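Local atomic coordinates of CRISPR-associated endonuclease Cas2 2 (PDB entry 1ZPW), a protein that is a CRISPR-associated endonuclease of the Cas2 family, cutting RNA with divalent metal ions and serving prokaryotic defence against viruses and plasmids. Residues 10-14 with 15-19; 39-43 with 44-48; 52-56 with 57-61. All blocks are in the same frame, centred on the assembly; numbering follows the deposited sequence. Where two conformers were deposited one is given.

Interaction 1: residues 10-14 with 15-19; sequences YDIPD and DTRRV
Arg-18, on the first turn of helix 15-26, reaches back over the loop that leads into it. Its CB packs against Asp-14 O. CG follows: it lies 3.7 Å from CE2 of Tyr-10, and CD stays near the same ring atom. The chain then bends at chi3 (-51°), which turns the guanidinium toward the backbone of the loop. NE and NH1 grip one atom side-on: NE lies 3.0 Å and NH1 2.8 Å from Ile-12 O, both in the carbonyl plane. Both are hydrogen bonds, and both are bent. The end of the group is held too. NH1 and NH2 both donate to OD1 of Asp-15, and NH2, 2.9 Å from OD1 of Asp-15, forms a salt bridge with it. With two bonds on one edge and two on its end, the guanidinium has little freedom to rotate.

Asp-14 is the N-cap. Its OD2 accepts from Arg-17 N at 2.9 Å, nearly straight at 165°. The Arg-17 guanidinium lies with one face over CB of Asp-14, and its NE forms a salt bridge with Asp-62. Tyr-10 OH is hydrogen-bonded to Arg-31.

This is a capped turn from strand 4-11 into helix 15-26, the first beta-alpha junction of the ferredoxin-like Cas2 fold. It carries Asp-11, the predicted catalytic magnesium ligand.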
# COMPACT_ATOMS: atom_id res chain seq x y z
N TYR A 10 3.90 4.12 2.21
CA TYR A 10 5.29 4.04 1.76
C TYR A 10 6.00 5.36 1.79
O TYR A 10 5.39 6.43 1.67
CB TYR A 10 5.39 3.41 0.37
CG TYR A 10 4.52 4.05 -0.68
CD1 TYR A 10 3.22 3.58 -0.91
CD2 TYR A 10 4.99 5.13 -1.44
CE1 TYR A 10 2.42 4.14 -1.88
CE2 TYR A 10 4.18 5.70 -2.43
CZ TYR A 10 2.91 5.20 -2.64
OH TYR A 10 2.12 5.80 -3.59
N ASP A 11 7.30 5.27 1.98
CA ASP A 11 8.16 6.44 2.05
C ASP A 11 9.38 6.05 1.22
O ASP A 11 10.26 5.33 1.70
CB ASP A 11 8.52 6.60 3.52
CG ASP A 11 9.18 7.88 3.83
OD1 ASP A 11 9.69 8.57 2.90
OD2 ASP A 11 9.27 8.25 5.04
N ILE A 12 9.39 6.49 -0.05
CA ILE A 12 10.42 6.11 -1.03
C ILE A 12 11.03 7.39 -1.58
O ILE A 12 10.36 8.12 -2.29
CB ILE A 12 9.76 5.30 -2.19
CG1 ILE A 12 8.79 4.20 -1.73
CG2 ILE A 12 10.81 4.89 -3.28
CD1 ILE A 12 9.40 3.13 -0.91
N PRO A 13 12.26 7.70 -1.25
CA PRO A 13 12.85 8.98 -1.70
C PRO A 13 13.07 9.09 -3.19
O PRO A 13 13.01 10.22 -3.77
CB PRO A 13 14.15 9.10 -0.88
CG PRO A 13 14.43 7.74 -0.33
CD PRO A 13 13.13 6.98 -0.29
N ASP A 14 13.29 7.95 -3.84
CA ASP A 14 13.60 7.92 -5.25
C ASP A 14 12.36 7.92 -6.12
O ASP A 14 11.47 7.05 -5.98
CB ASP A 14 14.44 6.69 -5.57
CG ASP A 14 14.81 6.62 -7.04
OD1 ASP A 14 15.72 7.41 -7.45
OD2 ASP A 14 14.27 5.87 -7.86
N ASP A 15 12.26 8.89 -7.04
CA ASP A 15 11.02 9.01 -7.82
C ASP A 15 10.72 7.77 -8.69
O ASP A 15 9.57 7.36 -8.79
CB ASP A 15 11.06 10.24 -8.74
CG ASP A 15 10.87 11.55 -8.00
OD1 ASP A 15 10.49 11.61 -6.80
OD2 ASP A 15 11.11 12.63 -8.61
N THR A 16 11.76 7.23 -9.35
CA THR A 16 11.57 6.08 -10.22
C THR A 16 11.08 4.85 -9.44
O THR A 16 10.13 4.20 -9.88
CB THR A 16 12.86 5.76 -11.00
OG1 THR A 16 13.16 6.85 -11.88
CG2 THR A 16 12.65 4.58 -11.94
N ARG A 17 11.71 4.55 -8.32
CA ARG A 17 11.25 3.45 -7.48
C ARG A 17 9.84 3.70 -6.99
O ARG A 17 9.05 2.78 -6.93
CB ARG A 17 12.16 3.27 -6.27
CG ARG A 17 13.54 2.77 -6.67
CD ARG A 17 14.27 2.10 -5.54
NE ARG A 17 14.40 2.94 -4.36
CZ ARG A 17 15.38 3.83 -4.15
NH1 ARG A 17 16.32 4.03 -5.09
NH2 ARG A 17 15.41 4.53 -3.03
N ARG A 18 9.51 4.95 -6.67
CA ARG A 18 8.17 5.24 -6.16
C ARG A 18 7.10 5.01 -7.22
O ARG A 18 6.02 4.48 -6.93
CB ARG A 18 8.07 6.68 -5.66
CG ARG A 18 6.89 6.88 -4.66
CD ARG A 18 6.68 8.37 -4.29
NE ARG A 18 7.95 8.91 -3.88
CZ ARG A 18 8.66 9.78 -4.59
NH1 ARG A 18 9.86 10.11 -4.15
NH2 ARG A 18 8.17 10.31 -5.72
N VAL A 19 7.41 5.40 -8.46
CA VAL A 19 6.47 5.22 -9.57
C VAL A 19 6.25 3.71 -9.75
O VAL A 19 5.11 3.26 -9.90
CB VAL A 19 7.03 5.82 -10.88
CG1 VAL A 19 6.21 5.32 -12.04
CG2 VAL A 19 6.97 7.36 -10.79
O HOH W 1 7.05 8.15 -0.91
O HOH W 2 14.33 8.61 -10.04

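Interaction 2: residues 39-43 with 44-48; sequences CYLDE and RLLED
Asp-42 and Leu-45 are joined by a capping hydrogen bond. OD2 of Asp-42 accepts from Leu-45 N at 3.0 Å. The bond is close to straight, at 166°, and the donor comes in nearly along the carboxylate C-O direction. Asp-42 is thus the N-cap of helix 43-56. Its CG sits between the backbone N and the carbonyl carbon (chi1 57°), and this rotation swings the carboxylate over the open end of the helix. OD2 also touches CB of Leu-45, at 3.5 Å. The backbone carbonyl of the same residue joins in: Asp-42 O accepts from Leu-46 N at 2.8 Å. One turn is completed by Glu-47 N, which donates to Glu-43 O.

Leucines form the apolar side; Leu-41 is buried, Leu-45 and Leu-46 only partly. Leu-41 splits its two methyls between two helix residues. CD2 lies 3.9 Å from CB of Leu-45, while CD1 lies 3.9 Å from CD1 of Leu-46, whose side chain crosses that of Leu-41 at about a right angle. Further out, both Leu-41 and Leu-46 rest on Tyr-6 of strand 4-11, and Leu-41 also touches Tyr-28. The backbone of Leu-41 is hydrogen-bonded to that of Arg-4, which fixes the end of strand 36-41 within the sheet.

The chemistry is divided between the two faces of the turn. Apolar contacts of Leu-41 and Leu-46 pack one face against Tyr-6. On the other, the acid probably interacts favourably with the helix dipole. Asp-42 N is buried without a partner in the model, so the capping residue satisfies amides of the helix but not its own.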
# COMPACT_ATOMS: atom_id res chain seq x y z
N CYS A 39 -5.75 -1.74 0.15
CA CYS A 39 -5.70 -3.01 -0.59
C CYS A 39 -6.45 -4.08 0.16
O CYS A 39 -6.25 -4.30 1.35
CB CYS A 39 -4.23 -3.48 -0.76
SG CYS A 39 -3.19 -2.34 -1.70
N TYR A 40 -7.28 -4.83 -0.56
CA TYR A 40 -7.92 -6.00 0.05
C TYR A 40 -7.08 -7.21 -0.26
O TYR A 40 -6.85 -7.52 -1.42
CB TYR A 40 -9.35 -6.18 -0.50
CG TYR A 40 -10.29 -5.25 0.20
CD1 TYR A 40 -10.85 -5.60 1.42
CD2 TYR A 40 -10.56 -4.02 -0.33
CE1 TYR A 40 -11.69 -4.75 2.10
CE2 TYR A 40 -11.38 -3.13 0.35
CZ TYR A 40 -11.94 -3.52 1.56
OH TYR A 40 -12.77 -2.65 2.24
N LEU A 41 -6.58 -7.86 0.78
CA LEU A 41 -5.61 -8.96 0.61
C LEU A 41 -5.99 -10.12 1.48
O LEU A 41 -6.51 -9.95 2.61
CB LEU A 41 -4.19 -8.52 1.01
CG LEU A 41 -3.65 -7.25 0.34
CD1 LEU A 41 -2.45 -6.68 1.14
CD2 LEU A 41 -3.34 -7.44 -1.12
N ASP A 42 -5.70 -11.31 0.99
CA ASP A 42 -5.63 -12.45 1.88
C ASP A 42 -4.17 -12.86 2.03
O ASP A 42 -3.27 -12.18 1.53
CB ASP A 42 -6.51 -13.60 1.36
CG ASP A 42 -6.14 -14.04 -0.03
OD1 ASP A 42 -6.95 -14.79 -0.62
OD2 ASP A 42 -5.08 -13.71 -0.63
N GLU A 43 -3.91 -13.96 2.75
CA GLU A 43 -2.53 -14.39 2.96
C GLU A 43 -1.73 -14.52 1.67
O GLU A 43 -0.59 -14.06 1.60
CB GLU A 43 -2.47 -15.69 3.78
CG GLU A 43 -1.33 -15.67 4.80
CD GLU A 43 -1.44 -14.51 5.80
OE1 GLU A 43 -0.40 -13.86 6.10
OE2 GLU A 43 -2.57 -14.26 6.29
N ARG A 44 -2.34 -15.12 0.65
CA ARG A 44 -1.64 -15.37 -0.60
C ARG A 44 -1.29 -14.06 -1.34
O ARG A 44 -0.16 -13.86 -1.83
CB ARG A 44 -2.49 -16.26 -1.49
CG ARG A 44 -1.81 -16.48 -2.84
CD ARG A 44 -2.69 -17.11 -3.93
NE ARG A 44 -3.76 -16.24 -4.45
CZ ARG A 44 -3.62 -15.33 -5.41
NH1 ARG A 44 -2.44 -15.10 -5.97
NH2 ARG A 44 -4.69 -14.63 -5.79
N LEU A 45 -2.27 -13.16 -1.40
CA LEU A 45 -2.03 -11.89 -2.08
C LEU A 45 -1.08 -11.01 -1.29
O LEU A 45 -0.31 -10.24 -1.88
CB LEU A 45 -3.34 -11.13 -2.30
CG LEU A 45 -4.27 -11.63 -3.41
CD1 LEU A 45 -5.61 -10.90 -3.29
CD2 LEU A 45 -3.67 -11.43 -4.80
N LEU A 46 -1.14 -11.10 0.02
CA LEU A 46 -0.21 -10.33 0.86
C LEU A 46 1.23 -10.77 0.59
O LEU A 46 2.12 -9.96 0.37
CB LEU A 46 -0.61 -10.45 2.33
CG LEU A 46 0.29 -9.85 3.40
CD1 LEU A 46 0.48 -8.35 3.12
CD2 LEU A 46 -0.39 -10.07 4.74
N GLU A 47 1.45 -12.09 0.58
CA GLU A 47 2.78 -12.61 0.29
C GLU A 47 3.24 -12.18 -1.10
O GLU A 47 4.39 -11.85 -1.29
CB GLU A 47 2.73 -14.13 0.38
CG GLU A 47 4.08 -14.75 0.15
CD GLU A 47 4.04 -16.26 0.06
OE1 GLU A 47 4.84 -16.88 0.77
OE2 GLU A 47 3.22 -16.81 -0.70
N ASP A 48 2.32 -12.18 -2.07
CA ASP A 48 2.64 -11.80 -3.44
C ASP A 48 3.05 -10.33 -3.52
O ASP A 48 4.04 -9.97 -4.19
CB ASP A 48 1.44 -12.04 -4.35
CG ASP A 48 1.76 -11.83 -5.82
OD1 ASP A 48 1.10 -10.98 -6.47
OD2 ASP A 48 2.65 -12.48 -6.42

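Interaction 3: residues 52-56 with 57-61; sequences RARRL and LDLGQ
Ala-53 and Leu-57 meet at the C-terminal part of helix 43-56, and the chain then crosses to strand 63-68 of the ferredoxin-like Cas2 fold. Leu-57 N donates to Ala-53 O at 3.1 Å. Ala-53 O also accepts from Leu-56 N, so one carbonyl holds two successive amides.

The Leu-57 side chain bends back over this bond. Its CG stands beside the backbone N and anti to the carbonyl carbon (chi1 -53°). That rotation puts CG 3.3 Å from Ala-53 O and brings CD1 to 4.2 Å from CB of Ala-53. The branch therefore packs back on Ala-53 instead of following the loop outward. Leu-57 also touches Asp-62 and, in the conformer given, Ile-12. Leu-56 has a similar first torsion (chi1 -60°), but its branch is carried away from the loop, onto Leu-24 of helix 15-26.

Further along, Leu-59 points back toward the helix. Its CD1 approaches NH1 of Arg-54, at 4.2 Å, a loose contact at the surface. Asp-58 turns the other way. Its backbone N is hydrogen-bonded to Asp-62, and its OD1 takes a weak hydrogen bond from Gly-60 N.

A water links two backbone carbonyls: it donates to Arg-54 O at 2.6 Å and, more weakly, to Leu-57 O at 3.3 Å.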
# COMPACT_ATOMS: atom_id res chain seq x y z
N ARG A 52 6.81 -9.00 -4.57
CA ARG A 52 6.99 -8.10 -5.71
C ARG A 52 7.53 -6.76 -5.24
O ARG A 52 8.33 -6.16 -5.96
CB ARG A 52 5.66 -7.98 -6.47
CG ARG A 52 5.26 -9.34 -7.11
CD ARG A 52 3.99 -9.36 -7.89
NE ARG A 52 4.07 -8.59 -9.13
CZ ARG A 52 3.00 -8.21 -9.82
NH1 ARG A 52 1.77 -8.53 -9.40
NH2 ARG A 52 3.14 -7.51 -10.93
N ALA A 53 7.09 -6.29 -4.08
CA ALA A 53 7.58 -5.00 -3.56
C ALA A 53 9.08 -5.11 -3.26
O ALA A 53 9.85 -4.23 -3.58
CB ALA A 53 6.80 -4.58 -2.31
N ARG A 54 9.48 -6.26 -2.73
CA ARG A 54 10.89 -6.48 -2.44
C ARG A 54 11.80 -6.39 -3.66
O ARG A 54 12.97 -6.01 -3.52
CB ARG A 54 11.05 -7.84 -1.81
CG ARG A 54 10.60 -7.92 -0.41
CD ARG A 54 10.79 -9.35 0.08
NE ARG A 54 10.19 -9.62 1.36
CZ ARG A 54 10.73 -9.25 2.50
NH1 ARG A 54 11.87 -8.57 2.52
NH2 ARG A 54 10.12 -9.56 3.63
N ARG A 55 11.32 -6.77 -4.83
CA ARG A 55 12.13 -6.68 -6.03
C ARG A 55 12.44 -5.21 -6.31
O ARG A 55 13.49 -4.90 -6.87
CB ARG A 55 11.50 -7.33 -7.27
CG ARG A 55 11.11 -8.78 -7.11
CD ARG A 55 10.42 -9.41 -8.34
NE ARG A 55 10.31 -10.86 -8.17
CZ ARG A 55 9.28 -11.58 -8.55
NH1 ARG A 55 8.24 -11.00 -9.15
NH2 ARG A 55 9.27 -12.90 -8.32
N LEU A 56 11.51 -4.32 -5.93
CA LEU A 56 11.56 -2.91 -6.34
C LEU A 56 12.27 -1.98 -5.39
O LEU A 56 12.85 -0.98 -5.85
CB LEU A 56 10.14 -2.36 -6.54
CG LEU A 56 9.26 -3.04 -7.58
CD1 LEU A 56 7.84 -2.48 -7.57
CD2 LEU A 56 9.85 -2.96 -8.97
N LEU A 57 12.17 -2.26 -4.10
CA LEU A 57 12.62 -1.33 -3.06
C LEU A 57 14.12 -1.39 -2.83
O LEU A 57 14.74 -2.46 -2.94
CB LEU A 57 11.92 -1.61 -1.72
CG LEU A 57 10.39 -1.67 -1.60
CD1 LEU A 57 9.97 -2.51 -0.41
CD2 LEU A 57 9.84 -0.32 -1.45
N ASP A 58 14.70 -0.25 -2.45
CA ASP A 58 16.05 -0.19 -1.93
C ASP A 58 15.90 -0.29 -0.43
O ASP A 58 15.50 0.67 0.23
CB ASP A 58 16.66 1.16 -2.29
CG ASP A 58 18.13 1.31 -1.86
OD1 ASP A 58 18.47 1.04 -0.69
OD2 ASP A 58 18.99 1.72 -2.65
N LEU A 59 16.16 -1.45 0.15
CA LEU A 59 15.72 -1.58 1.56
C LEU A 59 16.63 -0.84 2.57
O LEU A 59 16.29 -0.74 3.75
CB LEU A 59 15.36 -3.05 1.94
CG LEU A 59 14.01 -3.58 1.39
CD1 LEU A 59 13.35 -4.63 2.28
CD2 LEU A 59 12.97 -2.50 1.11
N GLY A 60 17.71 -0.24 2.07
CA GLY A 60 18.49 0.71 2.85
C GLY A 60 17.97 2.14 2.85
O GLY A 60 18.39 2.93 3.70
N GLN A 61 17.09 2.48 1.90
CA GLN A 61 16.56 3.85 1.79
C GLN A 61 15.04 3.96 1.94
O GLN A 61 14.53 5.03 2.30
CB GLN A 61 16.92 4.49 0.45
CG GLN A 61 18.38 4.81 0.25
CD GLN A 61 18.66 5.67 -1.00
OE1 GLN A 61 19.82 5.98 -1.29
NE2 GLN A 61 17.60 6.05 -1.74
O HOH W 3 13.98 -5.24 -1.29

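The three contacts follow one another along the chain, all within the Cas2 fold. Interaction 1 joins strand 4-11 to helix 15-26. Interaction 2 joins strand 36-41 to helix 43-56, and interaction 3 lies toward the C-terminal side of that same helix. Strands 4-11 and 36-41 are neighbours in the antiparallel sheet, yet the centres of interactions 1 and 2 are about 22 Å apart, on opposite sides of the chain's centre. Interactions 1 and 3 are about 10 Å apart between centres and touch, with Arg-17 against Asp-58 and, in the conformer given, Ile-12 against Leu-57. The loop after helix 43-56 thus packs beside the turn that carries Asp-11, the predicted metal ligand.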